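Local atomic coordinates of tRNA(Phe) 7-((3-amino-3-carboxypropyl)-4-demethylwyosine(37)-N(4))-methyltransferase 1 (PDB entry 2IT3), a protein that probably methylates N-4 of a 4-demethylwyosine derivative at position 37 of tRNA(Phe), using S-adenosyl-L-methionine as the methyl donor. Residues 36-41 with 189-194; 59-64 with 72-77; 82-87 with 165-170; 151-156 with 175-180. One frame throughout, in Å; residues are numbered along the deposited sequence.

Overall arrangement
The long helix 167-194 carries three of the four contacts. Interaction 3 sits near its start against helix 84-92, interaction 4 lies further along against strand 153-159, and interaction 1 is near its far end against helix 36-43, its centre about 33 Å from that of interaction 3. Interaction 4 is fully buried, a selenomethionine packed on the helix, whereas 1 and 3 each join mostly buried aliphatic side chains to a glutamate nearer the surface, salt-bridged to a lysine in 1 and beside a tyrosine edge in 3. Interaction 2, within a beta hairpin, relies instead on backbone hydrogen bonds and a tryptophan face; V60 touches V87 of interaction 3. Interactions 3 and 4 also meet the second subunit.

Interaction 1. Residues 36-41 with 189-194; sequences IPLLKK and KRLESK
E192 reaches helix 36-41 by swinging its CG anti to the backbone N (chi1 -155°) and keeping the chain extended beyond it, while K41 sets its CG anti to the carbonyl carbon (chi1 -70°) and runs out straight. The two chains meet at about a right angle. K41 NZ donates to E192 OE2 at 3.0 Å in a salt bridge that uses the anti lone pair of that oxygen, the one facing away from OE1. The end of the lysine chain crosses the acid, with K41 CE 3.2 Å from E192 OE2. On the same carboxylate oxygen, the ring of P37 brings its CB to 3.8 Å from E192 OE2. This is a packing of two helices, the short 36-43 and the last turns of 167-194, whose segment axes come within 10.2 Å and run at 31° to each other, both pointing broadly the same way. On the side facing the sheet the contact turns apolar. L38 CD1 lies against the aliphatic stem of E192, 3.7 Å from its CG, and L38 CD2 meets CD2 of L191 at 4.1 Å, the two leucine side chains crossing at about a right angle. Both leucines also pack on L108 of strand 98-112, which places this apolar layer between the helices and the sheet, whereas K41 lies on the exposed side.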
loop_
_atom_site.group_PDB
_atom_site.type_symbol
_atom_site.label_atom_id
_atom_site.label_comp_id
_atom_site.label_asym_id
_atom_site.label_seq_id
_atom_site.Cartn_x
_atom_site.Cartn_y
_atom_site.Cartn_z
ATOM N N ILE A 36 19.018 -12.357 -0.238
ATOM C CA ILE A 36 19.479 -13.465 -1.072
ATOM C C ILE A 36 19.203 -14.835 -0.436
ATOM O O ILE A 36 18.688 -15.734 -1.091
ATOM C CB ILE A 36 20.978 -13.320 -1.428
ATOM C CG1 ILE A 36 21.160 -12.115 -2.355
ATOM C CG2 ILE A 36 21.483 -14.577 -2.128
ATOM C CD1 ILE A 36 22.595 -11.888 -2.834
ATOM N N PRO A 37 19.532 -15.011 0.851
ATOM C CA PRO A 37 19.245 -16.331 1.418
ATOM C C PRO A 37 17.748 -16.633 1.322
ATOM O O PRO A 37 17.335 -17.670 0.787
ATOM C CB PRO A 37 19.719 -16.194 2.865
ATOM C CG PRO A 37 20.858 -15.209 2.752
ATOM C CD PRO A 37 20.295 -14.178 1.798
ATOM N N LEU A 38 16.947 -15.705 1.835
ATOM C CA LEU A 38 15.493 -15.838 1.837
ATOM C C LEU A 38 14.953 -16.251 0.475
ATOM O O LEU A 38 14.135 -17.167 0.377
ATOM C CB LEU A 38 14.849 -14.520 2.292
ATOM C CG LEU A 38 13.320 -14.439 2.366
ATOM C CD1 LEU A 38 12.762 -15.663 3.054
ATOM C CD2 LEU A 38 12.915 -13.166 3.122
ATOM N N LEU A 39 15.414 -15.584 -0.575
ATOM C CA LEU A 39 14.967 -15.909 -1.918
ATOM C C LEU A 39 15.352 -17.347 -2.296
ATOM O O LEU A 39 14.532 -18.092 -2.824
ATOM C CB LEU A 39 15.544 -14.907 -2.924
ATOM C CG LEU A 39 15.125 -13.451 -2.673
ATOM C CD1 LEU A 39 15.968 -12.511 -3.517
ATOM C CD2 LEU A 39 13.633 -13.273 -2.981
ATOM N N LYS A 40 16.592 -17.740 -2.016
ATOM C CA LYS A 40 17.043 -19.093 -2.344
ATOM C C LYS A 40 16.256 -20.165 -1.591
ATOM O O LYS A 40 15.953 -21.225 -2.140
ATOM C CB LYS A 40 18.536 -19.243 -2.049
ATOM C CG LYS A 40 19.448 -18.664 -3.125
ATOM C CD LYS A 40 20.897 -18.802 -2.711
ATOM C CE LYS A 40 21.838 -18.149 -3.705
ATOM N NZ LYS A 40 23.235 -18.148 -3.172
ATOM N N LYS A 41 15.930 -19.895 -0.333
ATOM C CA LYS A 41 15.148 -20.843 0.450
ATOM C C LYS A 41 13.761 -21.024 -0.171
ATOM O O LYS A 41 13.264 -22.146 -0.282
ATOM C CB LYS A 41 14.987 -20.353 1.889
ATOM C CG LYS A 41 16.265 -20.386 2.719
ATOM C CD LYS A 41 15.984 -19.876 4.131
ATOM C CE LYS A 41 17.213 -19.940 5.027
ATOM N NZ LYS A 41 16.854 -19.694 6.463
ATOM N N LYS A 189 13.205 -11.361 9.335
ATOM C CA LYS A 189 13.940 -12.442 9.970
ATOM C C LYS A 189 12.943 -13.506 10.399
ATOM O O LYS A 189 13.174 -14.696 10.198
ATOM C CB LYS A 189 14.728 -11.926 11.171
ATOM C CG LYS A 189 15.742 -10.863 10.788
ATOM C CD LYS A 189 17.158 -11.420 10.711
ATOM C CE LYS A 189 18.158 -10.389 11.206
ATOM N NZ LYS A 189 18.333 -9.289 10.213
ATOM N N ARG A 190 11.826 -13.073 10.977
ATOM C CA ARG A 190 10.786 -13.999 11.405
ATOM C C ARG A 190 10.297 -14.822 10.214
ATOM O O ARG A 190 10.173 -16.045 10.304
ATOM C CB ARG A 190 9.614 -13.235 12.028
ATOM C CG ARG A 190 9.879 -12.744 13.447
ATOM C CD ARG A 190 9.020 -11.539 13.806
ATOM N NE ARG A 190 7.587 -11.791 13.671
ATOM C CZ ARG A 190 6.644 -10.889 13.933
ATOM N NH1 ARG A 190 6.979 -9.673 14.341
ATOM N NH2 ARG A 190 5.363 -11.202 13.798
ATOM N N LEU A 191 10.031 -14.149 9.097
ATOM C CA LEU A 191 9.556 -14.823 7.888
ATOM C C LEU A 191 10.525 -15.886 7.385
ATOM O O LEU A 191 10.106 -16.966 6.958
ATOM C CB LEU A 191 9.322 -13.812 6.764
ATOM C CG LEU A 191 9.023 -14.404 5.378
ATOM C CD1 LEU A 191 7.679 -15.103 5.393
ATOM C CD2 LEU A 191 9.020 -13.292 4.338
ATOM N N GLU A 192 11.818 -15.578 7.422
ATOM C CA GLU A 192 12.809 -16.521 6.942
ATOM C C GLU A 192 12.916 -17.761 7.824
ATOM O O GLU A 192 13.178 -18.852 7.329
ATOM C CB GLU A 192 14.186 -15.857 6.821
ATOM C CG GLU A 192 15.077 -16.551 5.791
ATOM C CD GLU A 192 16.493 -16.019 5.762
ATOM O OE1 GLU A 192 16.667 -14.785 5.699
ATOM O OE2 GLU A 192 17.436 -16.838 5.793
ATOM N N SER A 193 12.709 -17.593 9.125
ATOM C CA SER A 193 12.796 -18.720 10.042
ATOM C C SER A 193 11.586 -19.645 9.926
ATOM O O SER A 193 11.695 -20.850 10.145
ATOM C CB SER A 193 12.923 -18.223 11.485
ATOM O OG SER A 193 11.747 -17.555 11.895
ATOM N N LYS A 194 10.438 -19.081 9.573
ATOM C CA LYS A 194 9.219 -19.872 9.453
ATOM C C LYS A 194 8.982 -20.413 8.049
ATOM O O LYS A 194 8.082 -21.222 7.838
ATOM C CB LYS A 194 8.004 -19.037 9.860
ATOM C CG LYS A 194 8.055 -18.457 11.259
ATOM C CD LYS A 194 6.832 -17.592 11.485
ATOM C CE LYS A 194 6.954 -16.749 12.744
ATOM N NZ LYS A 194 5.795 -15.821 12.879
#

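Interaction 2. Residues 59-64 with 72-77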
loop_
_atom_site.group_PDB
_atom_site.type_symbol
_atom_site.label_atom_id
_atom_site.label_comp_id
_atom_site.label_asym_id
_atom_site.label_seq_id
_atom_site.Cartn_x
_atom_site.Cartn_y
_atom_site.Cartn_z
ATOM N N SER A 59 14.524 6.775 0.648
ATOM C CA SER A 59 14.895 7.563 -0.516
ATOM C C SER A 59 14.447 9.001 -0.400
ATOM O O SER A 59 13.599 9.342 0.423
ATOM C CB SER A 59 14.264 6.986 -1.788
ATOM O OG SER A 59 14.731 5.681 -2.048
ATOM N N VAL A 60 15.014 9.823 -1.278
ATOM C CA VAL A 60 14.720 11.242 -1.376
ATOM C C VAL A 60 14.547 11.452 -2.875
ATOM O O VAL A 60 15.458 11.146 -3.642
ATOM C CB VAL A 60 15.910 12.093 -0.878
ATOM C CG1 VAL A 60 15.638 13.574 -1.114
ATOM C CG2 VAL A 60 16.162 11.825 0.605
HETATM N N MSE A 61 13.384 11.944 -3.297
HETATM C CA MSE A 61 13.137 12.162 -4.721
HETATM C C MSE A 61 12.211 13.351 -4.985
HETATM O O MSE A 61 11.380 13.697 -4.142
HETATM C CB MSE A 61 12.534 10.894 -5.339
HETATM C CG MSE A 61 11.227 10.438 -4.696
HETATM SE SE MSE A 61 9.608 11.221 -5.463
HETATM C CE MSE A 61 9.278 9.918 -6.852
ATOM N N GLU A 62 12.365 13.975 -6.150
ATOM C CA GLU A 62 11.529 15.106 -6.529
ATOM C C GLU A 62 10.609 14.723 -7.677
ATOM O O GLU A 62 11.002 13.981 -8.576
ATOM C CB GLU A 62 12.382 16.310 -6.923
ATOM C CG GLU A 62 13.506 16.007 -7.872
ATOM C CD GLU A 62 14.278 17.252 -8.259
ATOM O OE1 GLU A 62 14.472 18.132 -7.389
ATOM O OE2 GLU A 62 14.704 17.349 -9.427
HETATM N N MSE A 63 9.386 15.243 -7.639
HETATM C CA MSE A 63 8.375 14.950 -8.647
HETATM C C MSE A 63 7.253 15.986 -8.609
HETATM O O MSE A 63 6.774 16.348 -7.535
HETATM C CB MSE A 63 7.798 13.560 -8.386
HETATM C CG MSE A 63 6.491 13.271 -9.084
HETATM SE SE MSE A 63 5.887 11.496 -8.647
HETATM C CE MSE A 63 6.693 10.560 -10.119
ATOM N N PRO A 64 6.805 16.463 -9.782
ATOM C CA PRO A 64 7.285 16.092 -11.115
ATOM C C PRO A 64 8.557 16.836 -11.504
ATOM O O PRO A 64 8.536 18.051 -11.704
ATOM C CB PRO A 64 6.111 16.463 -12.007
ATOM C CG PRO A 64 5.618 17.712 -11.359
ATOM C CD PRO A 64 5.623 17.340 -9.888
ATOM N N ALA A 72 10.051 11.210 -12.314
ATOM C CA ALA A 72 10.615 11.094 -10.982
ATOM C C ALA A 72 12.127 10.995 -11.030
ATOM O O ALA A 72 12.698 10.211 -11.794
ATOM C CB ALA A 72 10.045 9.890 -10.280
ATOM N N LYS A 73 12.771 11.810 -10.209
ATOM C CA LYS A 73 14.217 11.823 -10.122
ATOM C C LYS A 73 14.581 11.551 -8.669
ATOM O O LYS A 73 14.096 12.233 -7.770
ATOM C CB LYS A 73 14.757 13.186 -10.555
ATOM C CG LYS A 73 16.245 13.360 -10.306
ATOM C CD LYS A 73 16.704 14.758 -10.668
ATOM C CE LYS A 73 18.163 14.975 -10.287
ATOM N NZ LYS A 73 18.632 16.342 -10.647
ATOM N N TRP A 74 15.422 10.550 -8.443
ATOM C CA TRP A 74 15.845 10.192 -7.093
ATOM C C TRP A 74 17.138 10.902 -6.702
ATOM O O TRP A 74 18.159 10.756 -7.359
ATOM C CB TRP A 74 16.014 8.674 -6.991
ATOM C CG TRP A 74 14.833 8.002 -6.336
ATOM C CD1 TRP A 74 14.738 7.609 -5.028
ATOM C CD2 TRP A 74 13.560 7.717 -6.931
ATOM N NE1 TRP A 74 13.490 7.101 -4.774
ATOM C CE2 TRP A 74 12.743 7.155 -5.921
ATOM C CE3 TRP A 74 13.026 7.882 -8.215
ATOM C CZ2 TRP A 74 11.421 6.760 -6.154
ATOM C CZ3 TRP A 74 11.709 7.488 -8.447
ATOM C CH2 TRP A 74 10.924 6.934 -7.420
ATOM N N LEU A 75 17.089 11.680 -5.628
ATOM C CA LEU A 75 18.264 12.418 -5.174
ATOM C C LEU A 75 19.113 11.588 -4.220
ATOM O O LEU A 75 20.232 11.962 -3.884
ATOM C CB LEU A 75 17.825 13.724 -4.506
ATOM C CG LEU A 75 16.832 14.505 -5.376
ATOM C CD1 LEU A 75 16.212 15.640 -4.601
ATOM C CD2 LEU A 75 17.537 15.013 -6.615
ATOM N N GLY A 76 18.576 10.455 -3.788
ATOM C CA GLY A 76 19.301 9.583 -2.889
ATOM C C GLY A 76 18.522 8.308 -2.636
ATOM O O GLY A 76 17.291 8.342 -2.569
ATOM N N LYS A 77 19.233 7.188 -2.508
ATOM C CA LYS A 77 18.614 5.886 -2.253
ATOM C C LYS A 77 19.463 5.068 -1.305
ATOM O O LYS A 77 20.643 4.845 -1.564
ATOM C CB LYS A 77 18.447 5.072 -3.543
ATOM C CG LYS A 77 17.435 5.608 -4.529
ATOM C CD LYS A 77 16.907 4.492 -5.428
ATOM C CE LYS A 77 16.165 3.449 -4.609
ATOM N NZ LYS A 77 15.419 2.465 -5.446
#
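M61 lays its CB over the indole face of W74, 3.7 Å from the centroid of the five-membered ring and only 8° off the ring normal, a CH-pi contact on the tight side of the pairing. The selenomethionine chain bends at both later torsions to follow the indole, carrying SE 5.0 Å from the centroid of the six-membered ring, a long Met-aromatic contact, and bringing CE 3.5 Å from W74 CH2. A72 closes the same side: its CB meets M61 CE and, at 3.4 Å, slightly closer than usual for two carbons, M63 CE. At the ring edge, in its plane, S59 CB approaches W74 NE1 to 3.1 Å. With a serine replacing the indole, M61 CB and CE would probably lose the flat surface they rest on, and the methylene of S59 its edge neighbour. The two segments form an antiparallel beta hairpin in which a classic beta bulge puts two residues, L75 and G76, opposite the single V60; V60 O accepts L75 N at 2.6 Å and a weak bond from G76 N. Beyond the bulge E62 and K73 form a hydrogen-bonded pair. The solvent side lies with the lysines, K73 partly exposed and K77 exposed. K73 runs alongside buried E62, whose OE1 is hydrogen-bonded by H94 and R95. E62 OE2 stays 4.2 Å from K73 NZ, beyond a salt bridge.

Interaction 3. Residues 82-87 with 165-170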
loop_
_atom_site.group_PDB
_atom_site.type_symbol
_atom_site.label_atom_id
_atom_site.label_comp_id
_atom_site.label_asym_id
_atom_site.label_seq_id
_atom_site.Cartn_x
_atom_site.Cartn_y
_atom_site.Cartn_z
ATOM N N VAL A 82 19.744 5.226 7.647
ATOM C CA VAL A 82 20.510 6.335 7.109
ATOM C C VAL A 82 21.002 7.313 8.166
ATOM O O VAL A 82 20.521 7.318 9.299
ATOM C CB VAL A 82 19.678 7.124 6.083
ATOM C CG1 VAL A 82 19.246 6.207 4.937
ATOM C CG2 VAL A 82 18.464 7.735 6.764
ATOM N N SER A 83 21.972 8.137 7.794
ATOM C CA SER A 83 22.495 9.133 8.713
ATOM C C SER A 83 21.940 10.473 8.251
ATOM O O SER A 83 21.726 10.694 7.057
ATOM C CB SER A 83 24.027 9.168 8.688
ATOM O OG SER A 83 24.502 10.000 7.644
ATOM N N LEU A 84 21.697 11.357 9.207
ATOM C CA LEU A 84 21.154 12.669 8.921
ATOM C C LEU A 84 21.842 13.446 7.799
ATOM O O LEU A 84 21.181 13.930 6.895
ATOM C CB LEU A 84 21.171 13.509 10.198
ATOM C CG LEU A 84 20.905 15.006 10.047
ATOM C CD1 LEU A 84 19.479 15.233 9.583
ATOM C CD2 LEU A 84 21.162 15.701 11.379
ATOM N N TYR A 85 23.168 13.558 7.849
ATOM C CA TYR A 85 23.887 14.335 6.850
ATOM C C TYR A 85 23.852 13.793 5.429
ATOM O O TYR A 85 24.010 14.554 4.470
ATOM C CB TYR A 85 25.316 14.579 7.334
ATOM C CG TYR A 85 25.309 15.112 8.746
ATOM C CD1 TYR A 85 24.690 16.324 9.053
ATOM C CD2 TYR A 85 25.819 14.353 9.795
ATOM C CE1 TYR A 85 24.568 16.756 10.376
ATOM C CE2 TYR A 85 25.705 14.769 11.106
ATOM C CZ TYR A 85 25.077 15.964 11.394
ATOM O OH TYR A 85 24.932 16.326 12.710
ATOM N N GLU A 86 23.621 12.492 5.285
ATOM C CA GLU A 86 23.511 11.885 3.952
ATOM C C GLU A 86 22.219 12.411 3.331
ATOM O O GLU A 86 22.181 12.826 2.174
ATOM C CB GLU A 86 23.367 10.368 4.038
ATOM C CG GLU A 86 24.506 9.635 4.668
ATOM C CD GLU A 86 24.199 8.157 4.801
ATOM O OE1 GLU A 86 23.353 7.800 5.658
ATOM O OE2 GLU A 86 24.793 7.362 4.040
ATOM N N VAL A 87 21.153 12.369 4.123
ATOM C CA VAL A 87 19.846 12.820 3.662
ATOM C C VAL A 87 19.862 14.311 3.313
ATOM O O VAL A 87 19.287 14.727 2.310
ATOM C CB VAL A 87 18.760 12.540 4.740
ATOM C CG1 VAL A 87 17.417 13.082 4.294
ATOM C CG2 VAL A 87 18.663 11.044 4.997
ATOM N N VAL A 165 11.548 22.404 5.568
ATOM C CA VAL A 165 12.001 21.996 6.889
ATOM C C VAL A 165 13.468 22.268 7.168
ATOM O O VAL A 165 14.268 22.438 6.255
ATOM C CB VAL A 165 11.739 20.504 7.113
ATOM C CG1 VAL A 165 10.247 20.221 6.945
ATOM C CG2 VAL A 165 12.563 19.679 6.139
ATOM N N GLY A 166 13.801 22.309 8.452
ATOM C CA GLY A 166 15.167 22.549 8.864
ATOM C C GLY A 166 15.837 21.265 9.311
ATOM O O GLY A 166 15.244 20.185 9.266
ATOM N N GLU A 167 17.075 21.391 9.767
ATOM C CA GLU A 167 17.868 20.251 10.195
ATOM C C GLU A 167 17.291 19.477 11.371
ATOM O O GLU A 167 17.253 18.251 11.339
ATOM C CB GLU A 167 19.294 20.719 10.522
ATOM C CG GLU A 167 20.368 19.663 10.349
ATOM C CD GLU A 167 21.777 20.224 10.515
ATOM O OE1 GLU A 167 22.154 21.138 9.746
ATOM O OE2 GLU A 167 22.507 19.750 11.411
ATOM N N GLU A 168 16.840 20.173 12.410
ATOM C CA GLU A 168 16.298 19.469 13.569
ATOM C C GLU A 168 15.041 18.657 13.248
ATOM O O GLU A 168 14.868 17.536 13.734
ATOM C CB GLU A 168 16.005 20.447 14.707
ATOM C CG GLU A 168 15.410 19.759 15.919
ATOM C CD GLU A 168 15.492 20.598 17.178
ATOM O OE1 GLU A 168 15.943 21.764 17.097
ATOM O OE2 GLU A 168 15.105 20.082 18.250
ATOM N N TYR A 169 14.167 19.227 12.427
ATOM C CA TYR A 169 12.943 18.539 12.039
ATOM C C TYR A 169 13.315 17.298 11.241
ATOM O O TYR A 169 12.848 16.197 11.516
ATOM C CB TYR A 169 12.075 19.455 11.178
ATOM C CG TYR A 169 10.828 18.785 10.632
ATOM C CD1 TYR A 169 9.684 18.645 11.413
ATOM C CD2 TYR A 169 10.794 18.295 9.327
ATOM C CE1 TYR A 169 8.532 18.035 10.906
ATOM C CE2 TYR A 169 9.647 17.685 8.808
ATOM C CZ TYR A 169 8.523 17.557 9.600
ATOM O OH TYR A 169 7.402 16.937 9.092
ATOM N N LEU A 170 14.166 17.491 10.243
ATOM C CA LEU A 170 14.583 16.389 9.404
ATOM C C LEU A 170 15.216 15.305 10.256
ATOM O O LEU A 170 15.122 14.119 9.968
ATOM C CB LEU A 170 15.599 16.917 8.392
ATOM C CG LEU A 170 16.192 15.806 7.523
ATOM C CD1 LEU A 170 15.196 15.282 6.486
ATOM C CD2 LEU A 170 17.426 16.258 6.742
#
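E167, the first residue of the helix that follows the N-cap position of G166, touches both L84 and Y85. Its CG is set anti to the backbone N (chi1 -153°) and the chain extends from there, which carries the carboxylate out beside the tyrosine. E167 OE2 lies in the plane of the Y85 ring at its edge, 3.8 Å from CE1, with the carboxylate and ring planes nearly perpendicular at 88°; no hydrogen bond joins them. Nearer the backbone, E167 CG packs loosely at 4.2 Å on L84 CD2, the two chains crossing at about a right angle, while L84 CD1 comes 4.1 Å from E167 O. The contact thus joins the first turns of two helices, 84-92 and 167-194, each led in by a residue at its N-cap position, S83 for the former. Next in the chain, Y169 turns instead to the second subunit, where its OH hydrogen-bonds to L156 O of that chain. One turn on from E167, L170 points at the other helix and fits its branched end between two side chains. Its CD2 meets L84 CD1 at 3.7 Å, and its CD1 meets V87 CG1 at 3.8 Å. L84 and V87 would probably face a gap if an alanine stood here, since both methyls that touch them would be lost. L170 also packs on L88 and I91 further along helix 84-92, and V87 reaches V60 of strand 48-63, so the buried side of the contact faces the sheet. Y85 and E167 lie on its exposed side.

Interaction 4. Residues 151-156 with 175-180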
loop_
_atom_site.group_PDB
_atom_site.type_symbol
_atom_site.label_atom_id
_atom_site.label_comp_id
_atom_site.label_asym_id
_atom_site.label_seq_id
_atom_site.Cartn_x
_atom_site.Cartn_y
_atom_site.Cartn_z
ATOM N N GLU A 151 4.947 -0.449 7.200
ATOM C CA GLU A 151 5.624 0.740 7.721
ATOM C C GLU A 151 6.103 1.744 6.682
ATOM O O GLU A 151 7.217 2.266 6.761
ATOM C CB GLU A 151 6.790 0.326 8.628
ATOM C CG GLU A 151 6.364 -0.589 9.782
ATOM C CD GLU A 151 6.427 -2.068 9.426
ATOM O OE1 GLU A 151 6.172 -2.409 8.255
ATOM O OE2 GLU A 151 6.726 -2.894 10.324
ATOM N N ARG A 152 5.233 2.032 5.730
ATOM C CA ARG A 152 5.515 2.962 4.647
ATOM C C ARG A 152 5.494 4.427 5.092
ATOM O O ARG A 152 4.760 4.788 5.999
ATOM C CB ARG A 152 4.473 2.737 3.554
ATOM C CG ARG A 152 4.502 3.729 2.439
ATOM C CD ARG A 152 3.443 3.401 1.418
ATOM N NE ARG A 152 3.431 4.415 0.375
ATOM C CZ ARG A 152 2.595 4.425 -0.657
ATOM N NH1 ARG A 152 1.682 3.463 -0.793
ATOM N NH2 ARG A 152 2.682 5.398 -1.556
HETATM N N MSE A 153 6.306 5.260 4.447
HETATM C CA MSE A 153 6.349 6.687 4.743
HETATM C C MSE A 153 6.471 7.506 3.467
HETATM O O MSE A 153 7.254 7.173 2.580
HETATM C CB MSE A 153 7.531 7.037 5.649
HETATM C CG MSE A 153 7.322 6.756 7.119
HETATM SE SE MSE A 153 8.780 7.497 8.137
HETATM C CE MSE A 153 7.955 9.171 8.639
ATOM N N ASP A 154 5.692 8.581 3.396
ATOM C CA ASP A 154 5.692 9.502 2.268
ATOM C C ASP A 154 5.686 10.932 2.834
ATOM O O ASP A 154 4.627 11.540 3.007
ATOM C CB ASP A 154 4.445 9.276 1.404
ATOM C CG ASP A 154 4.468 7.939 0.685
ATOM O OD1 ASP A 154 4.361 6.897 1.362
ATOM O OD2 ASP A 154 4.592 7.930 -0.560
ATOM N N VAL A 155 6.869 11.465 3.119
ATOM C CA VAL A 155 6.984 12.799 3.697
ATOM C C VAL A 155 7.284 13.925 2.715
ATOM O O VAL A 155 8.315 13.918 2.046
ATOM C CB VAL A 155 8.074 12.823 4.792
ATOM C CG1 VAL A 155 8.095 14.182 5.472
ATOM C CG2 VAL A 155 7.824 11.715 5.810
ATOM N N LEU A 156 6.371 14.891 2.630
ATOM C CA LEU A 156 6.548 16.055 1.756
ATOM C C LEU A 156 7.493 16.997 2.489
ATOM O O LEU A 156 7.193 17.414 3.598
ATOM C CB LEU A 156 5.214 16.768 1.532
ATOM C CG LEU A 156 5.275 18.084 0.750
ATOM C CD1 LEU A 156 5.445 17.799 -0.755
ATOM C CD2 LEU A 156 3.989 18.875 1.004
ATOM N N GLU A 175 15.116 9.597 12.232
ATOM C CA GLU A 175 15.001 8.630 13.325
ATOM C C GLU A 175 13.808 7.705 13.102
ATOM O O GLU A 175 13.903 6.484 13.273
ATOM C CB GLU A 175 14.798 9.338 14.665
ATOM C CG GLU A 175 15.967 10.141 15.169
ATOM C CD GLU A 175 15.575 10.985 16.372
ATOM O OE1 GLU A 175 15.015 10.416 17.331
ATOM O OE2 GLU A 175 15.821 12.212 16.358
ATOM N N ILE A 176 12.679 8.308 12.742
ATOM C CA ILE A 176 11.442 7.579 12.496
ATOM C C ILE A 176 11.572 6.604 11.339
ATOM O O ILE A 176 11.060 5.494 11.412
ATOM C CB ILE A 176 10.289 8.541 12.187
ATOM C CG1 ILE A 176 10.104 9.504 13.356
ATOM C CG2 ILE A 176 9.006 7.754 11.907
ATOM C CD1 ILE A 176 9.135 10.625 13.068
ATOM N N ALA A 177 12.235 7.024 10.267
ATOM C CA ALA A 177 12.423 6.151 9.112
ATOM C C ALA A 177 13.304 4.958 9.496
ATOM O O ALA A 177 13.046 3.830 9.077
ATOM C CB ALA A 177 13.057 6.921 7.955
ATOM N N ASN A 178 14.340 5.205 10.297
ATOM C CA ASN A 178 15.229 4.124 10.725
ATOM C C ASN A 178 14.490 3.149 11.623
ATOM O O ASN A 178 14.716 1.937 11.552
ATOM C CB ASN A 178 16.470 4.674 11.443
ATOM C CG ASN A 178 17.435 5.342 10.489
ATOM O OD1 ASN A 178 17.451 5.041 9.297
ATOM N ND2 ASN A 178 18.254 6.240 11.006
ATOM N N ASP A 179 13.596 3.670 12.455
ATOM C CA ASP A 179 12.802 2.815 13.320
ATOM C C ASP A 179 12.018 1.848 12.450
ATOM O O ASP A 179 11.896 0.666 12.775
ATOM C CB ASP A 179 11.817 3.635 14.164
ATOM C CG ASP A 179 12.479 4.311 15.346
ATOM O OD1 ASP A 179 13.292 3.649 16.022
ATOM O OD2 ASP A 179 12.179 5.497 15.610
ATOM N N GLN A 180 11.492 2.356 11.338
ATOM C CA GLN A 180 10.700 1.538 10.421
ATOM C C GLN A 180 11.577 0.506 9.725
ATOM O O GLN A 180 11.184 -0.650 9.570
ATOM C CB GLN A 180 10.010 2.415 9.367
ATOM C CG GLN A 180 9.345 3.680 9.908
ATOM C CD GLN A 180 8.419 3.409 11.084
ATOM O OE1 GLN A 180 7.504 2.587 10.993
ATOM N NE2 GLN A 180 8.656 4.103 12.198
#
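M153 sends its side chain straight at helix 175-180. From CB, which points toward the helix, CG is set anti to the carbonyl carbon (chi1 -80°) and the chain stays extended as far as SE. The selenium then settles on the helix surface, 3.8 Å from I176 CG2. It also lies 4.0 Å from the CA of A177, whose small methyl side chain probably lets the heavy atom come so near the helix backbone. At SE the chain bends, chi3 96°, and the terminal CE turns onto the isoleucine branch, lying 3.7 Å from I176 CG2; the two side chains cross at about a right angle. Here the long C-terminal helix packs on a face of the antiparallel sheet, its segment running almost antiparallel to strand 153-156 with the axes 10.8 Å apart. V103 of the adjoining strand 98-112 touches both M153 and A177 and continues this buried layer. One turn along, Q180 covers E151: its OE1 lies 3.3 Å from E151 CB, a contact with carbon, and the amide and carboxylate planes are 63° apart. The other end of that amide is held, for Q180 NE2 donates to I176 O at 2.9 Å. The same carbonyl also takes the helical bond from Q180 N, the two donors arriving from opposite faces of its plane. E151 carries its carboxylate away from Q180, to S149 through OE1 and to a salt bridge with K187 through OE2. F66 of the second subunit packs on M153, and W100 of that subunit on I176.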